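Regulatory protein YycH-like domain-containing protein (Eubacterium rectale, PDB 5COZ) is of unknown function but is probably a membrane-attached lipoprotein related to the regulatory protein YycH. Local coordinates at residues E26-L31 and W52-Y57. Residues are numbered along the deposited sequence; the frame is centred on the assembly and turned at random. Where two conformers were deposited one is given.
Sequences EQIGKL and WDATSY
I28 and S56 bring the backbones closest, 5.5 Å between their CA atoms, where a short 3-10 turn (28-30), held by backbone hydrogen bonds from K30 N to Q27 O and from L31 N to I28 O, meets the irregular loop 52-57. The join is mainly apolar. I28 lies over one face of the Y57 ring in a CH-pi contact, its CB 3.8 Å from the ring centroid and only 11° off the normal. Having CG1 anti to the backbone N (chi1 -161°) sets that atom 3.7 Å from Y57 CE1, and CD1 continues to A54 CB, a methyl small enough to meet both I28 and L303. The second branch, CG2, packs on the backbone, 3.6 Å from S56 N; a beta-branched residue can thus serve ring and chain at once. At the ring edge, E26 O comes 3.4 Å from Y57 CE2. L31, a branched leucine, lays two methyls against the phenol oxygen, CD1 and CD2 both 3.6 Å from Y57 OH. Tyrosine suits its place by combining a flat face for I28 with a hydroxyl hydrogen-bonded to E25 O. With an alanine at this position, I28 would probably lose its packing partner and E25 O its hydroxyl mate. Beyond the pair, I28 and A54 both rest on L303 of strand 295-311, and Y57 and L31 touch P276 of helix 276-288. The contact joins the link from helix 16-22 to strand 34-40 with the loop between strands 43-50 and 58-66, beside the mixed sheet.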
loop_
_atom_site.group_PDB
_atom_site.type_symbol
_atom_site.label_atom_id
_atom_site.label_comp_id
_atom_site.label_asym_id
_atom_site.label_seq_id
_atom_site.Cartn_x
_atom_site.Cartn_y
_atom_site.Cartn_z
ATOM N N GLU A 26 -9.380 -19.679 -16.675
ATOM C CA GLU A 26 -10.528 -18.987 -17.274
ATOM C C GLU A 26 -11.331 -18.230 -16.205
ATOM O O GLU A 26 -11.976 -17.240 -16.529
ATOM C CB GLU A 26 -11.435 -19.957 -18.074
ATOM C CG GLU A 26 -12.171 -21.000 -17.253
ATOM C CD GLU A 26 -13.143 -21.874 -18.024
ATOM O OE1 GLU A 26 -12.727 -22.489 -19.033
ATOM O OE2 GLU A 26 -14.316 -21.971 -17.595
ATOM N N GLN A 27 -11.272 -18.682 -14.928
ATOM C CA GLN A 27 -11.930 -18.026 -13.801
ATOM C C GLN A 27 -10.880 -17.397 -12.926
ATOM O O GLN A 27 -9.954 -18.077 -12.465
ATOM C CB GLN A 27 -12.792 -19.002 -12.998
ATOM C CG GLN A 27 -13.967 -19.518 -13.826
ATOM C CD GLN A 27 -14.854 -20.450 -13.048
ATOM O OE1 GLN A 27 -14.887 -20.439 -11.813
ATOM N NE2 GLN A 27 -15.622 -21.251 -13.760
ATOM N N ILE A 28 -11.009 -16.095 -12.706
ATOM C CA ILE A 28 -10.003 -15.344 -11.943
ATOM C C ILE A 28 -9.822 -15.906 -10.512
ATOM O O ILE A 28 -8.700 -15.949 -10.003
ATOM C CB ILE A 28 -10.335 -13.832 -11.951
ATOM C CG1 ILE A 28 -9.098 -13.005 -11.595
ATOM C CG2 ILE A 28 -11.530 -13.490 -11.032
ATOM C CD1 ILE A 28 -9.304 -11.502 -11.835
ATOM N N GLY A 29 -10.909 -16.380 -9.927
ATOM C CA GLY A 29 -10.908 -16.945 -8.585
ATOM C C GLY A 29 -10.169 -18.263 -8.479
ATOM O O GLY A 29 -9.861 -18.696 -7.365
ATOM N N LYS A 30 -9.809 -18.881 -9.623
ATOM C CA LYS A 30 -9.073 -20.153 -9.623
ATOM C C LYS A 30 -7.556 -19.985 -9.823
ATOM O O LYS A 30 -6.811 -20.969 -9.776
ATOM C CB LYS A 30 -9.655 -21.104 -10.666
ATOM C CG LYS A 30 -11.017 -21.644 -10.200
ATOM C CD LYS A 30 -11.692 -22.594 -11.199
ATOM C CE LYS A 30 -10.910 -23.844 -11.551
ATOM N NZ LYS A 30 -10.431 -24.582 -10.347
ATOM N N LEU A 31 -7.086 -18.734 -9.992
ATOM C CA LEU A 31 -5.646 -18.496 -10.103
ATOM C C LEU A 31 -5.001 -18.868 -8.800
ATOM O O LEU A 31 -5.624 -18.728 -7.742
ATOM C CB LEU A 31 -5.371 -17.000 -10.392
ATOM C CG LEU A 31 -5.812 -16.480 -11.753
ATOM C CD1 LEU A 31 -5.808 -14.951 -11.744
ATOM C CD2 LEU A 31 -4.893 -16.998 -12.888
ATOM N N TRP A 52 -7.175 -9.933 -5.383
ATOM C CA TRP A 52 -7.965 -9.231 -4.364
ATOM C C TRP A 52 -9.405 -9.738 -4.393
ATOM O O TRP A 52 -9.596 -10.956 -4.404
ATOM C CB TRP A 52 -7.821 -7.701 -4.576
ATOM C CG TRP A 52 -6.375 -7.283 -4.672
ATOM C CD1 TRP A 52 -5.667 -7.018 -5.814
ATOM C CD2 TRP A 52 -5.462 -7.093 -3.577
ATOM N NE1 TRP A 52 -4.365 -6.666 -5.495
ATOM C CE2 TRP A 52 -4.212 -6.721 -4.130
ATOM C CE3 TRP A 52 -5.557 -7.285 -2.187
ATOM C CZ2 TRP A 52 -3.082 -6.483 -3.334
ATOM C CZ3 TRP A 52 -4.445 -7.025 -1.394
ATOM C CH2 TRP A 52 -3.217 -6.667 -1.968
ATOM N N ASP A 53 -10.405 -8.839 -4.422
ATOM C CA ASP A 53 -11.788 -9.281 -4.393
ATOM C C ASP A 53 -12.458 -9.168 -5.767
ATOM O O ASP A 53 -13.692 -9.146 -5.856
ATOM C CB ASP A 53 -12.558 -8.470 -3.331
ATOM C CG ASP A 53 -11.987 -8.632 -1.929
ATOM O OD1 ASP A 53 -11.397 -9.689 -1.645
ATOM O OD2 ASP A 53 -12.126 -7.704 -1.125
ATOM N N ALA A 54 -11.653 -9.195 -6.857
ATOM C CA ALA A 54 -12.221 -9.151 -8.201
ATOM C C ALA A 54 -13.075 -10.393 -8.458
ATOM O O ALA A 54 -12.661 -11.493 -8.088
ATOM C CB ALA A 54 -11.094 -9.092 -9.223
ATOM N N THR A 55 -14.272 -10.210 -9.039
ATOM C CA THR A 55 -15.172 -11.346 -9.218
ATOM C C THR A 55 -15.063 -11.964 -10.601
ATOM O O THR A 55 -15.610 -13.047 -10.829
ATOM C CB THR A 55 -16.625 -10.945 -8.949
ATOM O OG1 THR A 55 -16.982 -9.895 -9.837
ATOM C CG2 THR A 55 -16.864 -10.509 -7.505
ATOM N N SER A 56 -14.359 -11.295 -11.525
ATOM C CA SER A 56 -14.181 -11.815 -12.868
ATOM C C SER A 56 -13.124 -11.016 -13.575
ATOM O O SER A 56 -12.591 -10.052 -13.016
ATOM C CB SER A 56 -15.492 -11.778 -13.655
ATOM O OG SER A 56 -15.747 -10.473 -14.132
ATOM N N TYR A 57 -12.839 -11.402 -14.827
ATOM C CA TYR A 57 -11.885 -10.653 -15.645
ATOM C C TYR A 57 -12.552 -9.467 -16.358
ATOM O O TYR A 57 -11.865 -8.722 -17.061
ATOM C CB TYR A 57 -11.226 -11.567 -16.672
ATOM C CG TYR A 57 -10.279 -12.600 -16.102
ATOM C CD1 TYR A 57 -9.036 -12.233 -15.592
ATOM C CD2 TYR A 57 -10.596 -13.954 -16.133
ATOM C CE1 TYR A 57 -8.115 -13.195 -15.154
ATOM C CE2 TYR A 57 -9.694 -14.922 -15.696
ATOM C CZ TYR A 57 -8.450 -14.538 -15.211
ATOM O OH TYR A 57 -7.529 -15.493 -14.836
#